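Local coordinates for protein fructose-2,6-bisphosphatase TIGAR B (Danio rerio, PDB 3E9D) that probably hydrolyses fructose 2,6-bisphosphate to fructose 6-phosphate and phosphate, thereby lowering glycolytic flux, at residues R61-A66 with T79-D84. Sequence-based numbering, arbitrary orientation.
Sequences RAIQTA and TEMILD. With PO4 (phosphate ion), chain C.
Met81 reaches from strand 81-83 to helix 60-71 and lays its thioether against Ala66: CE and SD of Met81 each lie 3.9 Å from Ala66 CB. With CG anti to the backbone N (chi1 -171°), the methionine chain runs straight out to its sulfur, then bends and carries CE alongside the helix, 3.7 Å from Ala66 C. One turn earlier, Ile63 CD1 meets Leu83 CD2 at 4.3 Å. Helix and strand run antiparallel here, their axes 10.5 Å apart, as the last two elements of the beta-alpha-beta unit that starts with strand 53-56; Val56 of that strand also touches Ala66 and Met81. Arg61 turns to the active site, where NE and NH2 both grip O1 of a phosphate ion, probably from the crystallisation liquor, each at 2.9 Å, in plane at the guanidinium edge; both bonds are bent (147° and 144°) because they share one oxygen. His183 and Arg10 bind the same ion. A leucine in place of Arg61 would probably leave O1 without this paired grip and the pocket short of a positive charge. Apolar packing thus joins helix to edge strand, while near the helix start the Arg61 guanidinium supplies positive charge to an anion site, consistent with phosphate recognition in a histidine phosphatase.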
loop_
_atom_site.group_PDB
_atom_site.type_symbol
_atom_site.label_atom_id
_atom_site.label_comp_id
_atom_site.label_asym_id
_atom_site.label_seq_id
_atom_site.Cartn_x
_atom_site.Cartn_y
_atom_site.Cartn_z
ATOM N N ARG A 61 -13.108 -4.437 4.872
ATOM C CA ARG A 61 -12.029 -4.411 5.877
ATOM C C ARG A 61 -11.076 -3.226 5.664
ATOM O O ARG A 61 -10.581 -2.645 6.631
ATOM C CB ARG A 61 -11.261 -5.750 5.940
ATOM C CG ARG A 61 -10.609 -6.224 4.620
ATOM C CD ARG A 61 -10.365 -7.742 4.682
ATOM N NE ARG A 61 -9.650 -8.286 3.523
ATOM C CZ ARG A 61 -10.244 -8.777 2.432
ATOM N NH1 ARG A 61 -11.567 -8.777 2.340
ATOM N NH2 ARG A 61 -9.514 -9.283 1.440
ATOM N N ALA A 62 -10.838 -2.883 4.397
ATOM C CA ALA A 62 -9.959 -1.770 4.014
ATOM C C ALA A 62 -10.664 -0.415 4.172
ATOM O O ALA A 62 -10.101 0.552 4.746
ATOM C CB ALA A 62 -9.459 -1.967 2.551
ATOM N N ILE A 63 -11.903 -0.339 3.670
ATOM C CA ILE A 63 -12.723 0.862 3.867
ATOM C C ILE A 63 -12.843 1.266 5.350
ATOM O O ILE A 63 -12.669 2.436 5.689
ATOM C CB ILE A 63 -14.135 0.707 3.250
ATOM C CG1 ILE A 63 -13.999 0.544 1.720
ATOM C CG2 ILE A 63 -15.031 1.932 3.625
ATOM C CD1 ILE A 63 -15.208 -0.029 1.045
ATOM N N GLN A 64 -13.146 0.302 6.216
ATOM C CA GLN A 64 -13.242 0.575 7.665
ATOM C C GLN A 64 -11.938 1.102 8.268
ATOM O O GLN A 64 -11.952 1.993 9.109
ATOM C CB GLN A 64 -13.640 -0.684 8.407
ATOM C CG GLN A 64 -15.048 -1.134 8.166
ATOM C CD GLN A 64 -15.331 -2.400 8.931
ATOM O OE1 GLN A 64 -14.845 -3.475 8.582
ATOM N NE2 GLN A 64 -16.101 -2.275 10.011
ATOM N N THR A 65 -10.817 0.531 7.832
ATOM C CA THR A 65 -9.505 0.945 8.298
ATOM C C THR A 65 -9.227 2.374 7.861
ATOM O O THR A 65 -8.818 3.220 8.675
ATOM C CB THR A 65 -8.407 -0.015 7.783
ATOM O OG1 THR A 65 -8.683 -1.327 8.280
ATOM C CG2 THR A 65 -6.988 0.432 8.251
ATOM N N ALA A 66 -9.504 2.662 6.587
ATOM C CA ALA A 66 -9.329 4.019 6.073
ATOM C C ALA A 66 -10.219 5.016 6.823
ATOM O O ALA A 66 -9.779 6.133 7.144
ATOM C CB ALA A 66 -9.600 4.068 4.581
ATOM N N THR A 79 -10.615 15.882 2.903
ATOM C CA THR A 79 -10.139 14.949 1.870
ATOM C C THR A 79 -11.165 13.851 1.594
ATOM O O THR A 79 -11.583 13.160 2.505
ATOM C CB THR A 79 -8.796 14.315 2.274
ATOM O OG1 THR A 79 -7.818 15.355 2.424
ATOM C CG2 THR A 79 -8.328 13.332 1.215
ATOM N N GLU A 80 -11.572 13.672 0.347
ATOM C CA GLU A 80 -12.511 12.577 0.079
ATOM C C GLU A 80 -11.808 11.220 -0.044
ATOM O O GLU A 80 -10.713 11.114 -0.579
ATOM C CB GLU A 80 -13.449 12.855 -1.114
ATOM C CG GLU A 80 -12.792 12.778 -2.481
ATOM C CD GLU A 80 -13.798 12.710 -3.633
ATOM O OE1 GLU A 80 -14.663 11.795 -3.657
ATOM O OE2 GLU A 80 -13.696 13.566 -4.540
ATOM N N MET A 81 -12.442 10.190 0.485
ATOM C CA MET A 81 -11.952 8.837 0.335
ATOM C C MET A 81 -12.384 8.328 -1.047
ATOM O O MET A 81 -13.566 8.275 -1.328
ATOM C CB MET A 81 -12.546 7.993 1.457
ATOM C CG MET A 81 -12.001 6.616 1.590
ATOM S SD MET A 81 -12.749 5.698 2.970
ATOM C CE MET A 81 -12.335 6.771 4.319
ATOM N N ILE A 82 -11.430 7.977 -1.909
ATOM C CA ILE A 82 -11.727 7.420 -3.238
ATOM C C ILE A 82 -11.603 5.896 -3.194
ATOM O O ILE A 82 -10.535 5.362 -2.884
ATOM C CB ILE A 82 -10.743 7.970 -4.339
ATOM C CG1 ILE A 82 -10.718 9.503 -4.377
ATOM C CG2 ILE A 82 -11.032 7.376 -5.724
ATOM C CD1 ILE A 82 -12.004 10.131 -4.770
ATOM N N LEU A 83 -12.695 5.201 -3.498
ATOM C CA LEU A 83 -12.662 3.745 -3.583
ATOM C C LEU A 83 -12.113 3.345 -4.943
ATOM O O LEU A 83 -12.600 3.820 -5.970
ATOM C CB LEU A 83 -14.063 3.172 -3.375
ATOM C CG LEU A 83 -14.592 2.993 -1.933
ATOM C CD1 LEU A 83 -14.141 4.059 -0.958
ATOM C CD2 LEU A 83 -16.114 2.872 -1.933
ATOM N N ASP A 84 -11.081 2.512 -4.966
ATOM C CA ASP A 84 -10.545 2.036 -6.230
ATOM C C ASP A 84 -10.409 0.520 -6.204
ATOM O O ASP A 84 -9.557 -0.008 -5.498
ATOM C CB ASP A 84 -9.206 2.707 -6.584
ATOM C CG ASP A 84 -8.786 2.455 -8.057
ATOM O OD1 ASP A 84 -9.279 1.467 -8.680
ATOM O OD2 ASP A 84 -7.953 3.239 -8.590
HETATM P P PO4 C . -5.719 -9.477 3.359
HETATM O O1 PO4 C . -6.961 -8.916 2.714
HETATM O O2 PO4 C . -4.649 -8.431 3.568
HETATM O O3 PO4 C . -6.045 -10.051 4.718
HETATM O O4 PO4 C . -5.171 -10.610 2.519
#